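Local coordinates for lectin (Pleurotus ostreatus, PDB 6T0Q), which binds galactose-type sugars, N-acetylgalactosamine among them, probably with the help of its bound calcium ions, at residues Asn118-Ala121 and Asn122-Ala125; Gly254-Tyr257 and Thr258-Asp261. All coordinates share one frame; numbering follows the deposited sequence.

Two loops of one beta-rich chain illustrate how a local turn can be held mainly round a metal or mainly by side-chain and water bonds. Each carries the chain from a strand of one antiparallel sheet to a strand of another: interaction 1 joins strands 109-118 and 126-135, interaction 2 strands 249-254 and 261-265. Their centres lie about 42 Å apart, and they do not touch. Interaction 1 is partly buried and gathers oxygen atoms around a calcium ion, whereas interaction 2 is a surface contact in which a serine hydroxyl and a water molecule tie the loop together. The second loop comes near the other calcium site through Tyr257, which is not a ligand of that metal.

Interaction 1: residues Asn118-Ala121 and Asn122-Ala125; sequences NLVA and NSPA. With CA (calcium ion), chain F.
Asn118 and Ser123 meet through a calcium ion. The amide oxygen OD1 of Asn118 and the hydroxyl OG of Ser123 each stand 2.5 Å from the metal; Pro124 contributes its backbone O, and a water molecule joins at 2.7 Å. Asp77 and Asp78 complete the site. OD1 of Asn118 and OG of Ser123 are 3.0 Å apart as neighbouring ligands, without a hydrogen bond between them.

Hydrogen bonds shape the loop behind this oxygen cluster. With OG swung between its own backbone N and carbonyl carbon (chi1 76°), Ser123 gives its proton to Val120 O over 2.6 Å, approaching the carbonyl at 129° and tilted 33° from its plane. The hydroxyl oxygen thus serves the metal while its hydrogen serves the backbone, and calcium would be expected to make it a better donor. Val120 to Ser123 form a type II beta turn, whose backbone bond from Ser123 N is weak; Asn122 and Ser123 then lie opposite Asn48 in a G1 beta bulge. The Asn118 amide is fixed from its other end, where ND2 donates to Ile49 O and more weakly to Val120 O, while Val120 N makes a weak bond back to OD1.

Apolar contact is modest. CB of Asn118 rests 3.9 Å from CB of Ala125, where the loop enters strand 126-135, and Val120 CG1 lies alongside Ser123 CB at the same separation.

Interaction 2: residues Gly254-Tyr257 and Thr258-Asp261; sequences GSSY and TVAD
Ser256 holds OG anti to its backbone N (chi1 177°), which sends the hydroxyl across the bend to the amides of Thr258 and Val259; Thr258 turns its own OG1 toward the same oxygen. The bond from Thr258 N to Ser256 OG makes this an ST turn, in which a serine side chain accepts from the backbone two residues ahead. Thr258 N donates to Ser256 OG over 3.1 Å with an N-H...O angle of 152°, and Val259 N reaches the same atom at 3.0 Å and 143°. The two hydroxyls, Ser256 OG and Thr258 OG1, lie 3.2 Å apart. One side-chain oxygen therefore gathers two successive N-H groups and holds the chain where it reverses between strands 249-254 and 261-265.

Beside this turn, the Tyr257 ring meets that of Trp344 at a steep angle and lies against Asp239, a ligand of the second calcium site. Thr258 CG2 approaches the ring at CD1.

Nearer the strand ends, a water between the two limbs accepts from Ser256 N and can donate to Asp261 OD2, each at 3.0 Å, though other acceptors compete for its protons. That carboxylate oxygen also bonds to Tyr242 OH, and it lies 3.5 Å from CA of Gly254.

Interaction 1: residues Asn118-Ala121 and Asn122-Ala125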
loop_
_atom_site.group_PDB
_atom_site.type_symbol
_atom_site.label_atom_id
_atom_site.label_comp_id
_atom_site.label_asym_id
_atom_site.label_seq_id
_atom_site.Cartn_x
_atom_site.Cartn_y
_atom_site.Cartn_z
ATOM N N ASN A 118 -42.198 5.135 -10.823
ATOM C CA ASN A 118 -43.522 4.888 -10.265
ATOM C C ASN A 118 -43.984 3.518 -10.737
ATOM O O ASN A 118 -44.106 3.285 -11.946
ATOM C CB ASN A 118 -44.519 5.959 -10.705
ATOM C CG ASN A 118 -45.890 5.769 -10.061
ATOM O OD1 ASN A 118 -46.006 5.140 -9.010
ATOM N ND2 ASN A 118 -46.933 6.296 -10.698
ATOM N N LEU A 119 -44.240 2.617 -9.789
ATOM C CA LEU A 119 -44.582 1.239 -10.112
ATOM C C LEU A 119 -46.077 0.962 -10.092
ATOM O O LEU A 119 -46.501 -0.082 -10.597
ATOM C CB LEU A 119 -43.894 0.276 -9.127
ATOM C CG LEU A 119 -42.368 0.271 -9.219
ATOM C CD1 LEU A 119 -41.759 -0.575 -8.102
ATOM C CD2 LEU A 119 -41.952 -0.255 -10.584
ATOM N N VAL A 120 -46.883 1.852 -9.525
ATOM C CA VAL A 120 -48.281 1.561 -9.235
ATOM C C VAL A 120 -49.138 2.598 -9.942
ATOM O O VAL A 120 -48.953 3.805 -9.738
ATOM C CB VAL A 120 -48.547 1.553 -7.722
ATOM C CG1 VAL A 120 -50.029 1.345 -7.444
ATOM C CG2 VAL A 120 -47.702 0.451 -7.043
ATOM N N ALA A 121 -50.072 2.130 -10.772
ATOM C CA ALA A 121 -50.921 3.045 -11.527
ATOM C C ALA A 121 -51.810 3.850 -10.585
ATOM O O ALA A 121 -52.207 3.380 -9.518
ATOM C CB ALA A 121 -51.783 2.272 -12.532
ATOM N N ASN A 122 -52.106 5.086 -10.988
ATOM C CA ASN A 122 -52.991 5.991 -10.258
ATOM C C ASN A 122 -52.466 6.332 -8.870
ATOM O O ASN A 122 -53.252 6.695 -7.995
ATOM C CB ASN A 122 -54.416 5.426 -10.128
ATOM C CG ASN A 122 -55.016 5.034 -11.465
ATOM O OD1 ASN A 122 -54.941 5.787 -12.433
ATOM N ND2 ASN A 122 -55.604 3.842 -11.525
ATOM N N SER A 123 -51.160 6.245 -8.642
ATOM C CA SER A 123 -50.593 6.464 -7.319
ATOM C C SER A 123 -49.642 7.656 -7.358
ATOM O O SER A 123 -49.201 8.067 -8.437
ATOM C CB SER A 123 -49.847 5.211 -6.825
ATOM O OG SER A 123 -48.583 5.080 -7.462
ATOM N N PRO A 124 -49.322 8.250 -6.209
ATOM C CA PRO A 124 -48.380 9.378 -6.212
ATOM C C PRO A 124 -46.985 8.913 -6.609
ATOM O O PRO A 124 -46.651 7.732 -6.539
ATOM C CB PRO A 124 -48.414 9.897 -4.768
ATOM C CG PRO A 124 -48.992 8.788 -3.947
ATOM C CD PRO A 124 -49.866 7.967 -4.864
ATOM N N ALA A 125 -46.167 9.865 -7.053
ATOM C CA ALA A 125 -44.802 9.563 -7.474
ATOM C C ALA A 125 -43.883 10.682 -7.019
ATOM O O ALA A 125 -44.246 11.856 -7.105
ATOM C CB ALA A 125 -44.700 9.412 -9.005
HETATM CA CA CA F . -46.222 5.255 -6.539
HETATM O O HOH W 1 -46.980 3.110 -5.033
#

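Interaction 2: residues Gly254-Tyr257 and Thr258-Asp261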
loop_
_atom_site.group_PDB
_atom_site.type_symbol
_atom_site.label_atom_id
_atom_site.label_comp_id
_atom_site.label_asym_id
_atom_site.label_seq_id
_atom_site.Cartn_x
_atom_site.Cartn_y
_atom_site.Cartn_z
ATOM N N GLY A 254 -15.019 6.336 23.196
ATOM C CA GLY A 254 -16.361 6.143 23.705
ATOM C C GLY A 254 -16.318 5.156 24.851
ATOM O O GLY A 254 -15.312 4.485 25.079
ATOM N N SER A 255 -17.436 5.075 25.582
ATOM C CA SER A 255 -17.512 4.173 26.729
ATOM C C SER A 255 -18.909 3.597 26.895
ATOM O O SER A 255 -19.353 3.362 28.024
ATOM C CB SER A 255 -17.080 4.885 28.024
ATOM O OG SER A 255 -17.810 6.085 28.217
ATOM N N SER A 256 -19.607 3.348 25.795
ATOM C CA SER A 256 -20.959 2.815 25.848
ATOM C C SER A 256 -21.081 1.643 24.892
ATOM O O SER A 256 -20.627 1.724 23.745
ATOM C CB SER A 256 -21.996 3.888 25.495
ATOM O OG SER A 256 -23.289 3.310 25.483
ATOM N N TYR A 257 -21.693 0.555 25.358
ATOM C CA TYR A 257 -22.044 -0.545 24.477
ATOM C C TYR A 257 -23.523 -0.536 24.121
ATOM O O TYR A 257 -24.012 -1.485 23.502
ATOM C CB TYR A 257 -21.634 -1.890 25.094
ATOM C CG TYR A 257 -22.060 -2.121 26.540
ATOM C CD1 TYR A 257 -23.273 -2.720 26.840
ATOM C CD2 TYR A 257 -21.223 -1.765 27.597
ATOM C CE1 TYR A 257 -23.661 -2.949 28.167
ATOM C CE2 TYR A 257 -21.603 -1.977 28.919
ATOM C CZ TYR A 257 -22.820 -2.574 29.195
ATOM O OH TYR A 257 -23.193 -2.786 30.508
ATOM N N THR A 258 -24.246 0.526 24.477
ATOM C CA THR A 258 -25.629 0.681 24.044
ATOM C C THR A 258 -25.843 1.869 23.117
ATOM O O THR A 258 -26.886 1.939 22.456
ATOM C CB THR A 258 -26.558 0.833 25.257
ATOM O OG1 THR A 258 -26.125 1.945 26.047
ATOM C CG2 THR A 258 -26.535 -0.438 26.114
ATOM N N VAL A 259 -24.897 2.800 23.056
ATOM C CA VAL A 259 -24.982 3.952 22.169
ATOM C C VAL A 259 -23.686 3.995 21.368
ATOM O O VAL A 259 -22.616 4.261 21.930
ATOM C CB VAL A 259 -25.201 5.260 22.942
ATOM C CG1 VAL A 259 -25.223 6.451 21.981
ATOM C CG2 VAL A 259 -26.508 5.188 23.764
ATOM N N ALA A 260 -23.775 3.717 20.061
ATOM C CA ALA A 260 -22.596 3.690 19.204
ATOM C C ALA A 260 -22.179 5.102 18.798
ATOM O O ALA A 260 -22.987 6.035 18.763
ATOM C CB ALA A 260 -22.857 2.852 17.947
ATOM N N ASP A 261 -20.899 5.245 18.462
ATOM C CA ASP A 261 -20.342 6.512 17.999
ATOM C C ASP A 261 -20.001 6.426 16.518
ATOM O O ASP A 261 -19.529 5.389 16.049
ATOM C CB ASP A 261 -19.088 6.865 18.791
ATOM C CG ASP A 261 -19.345 6.879 20.279
ATOM O OD1 ASP A 261 -20.361 7.487 20.674
ATOM O OD2 ASP A 261 -18.572 6.249 21.036
HETATM O O HOH W 2 -19.303 4.004 22.881
#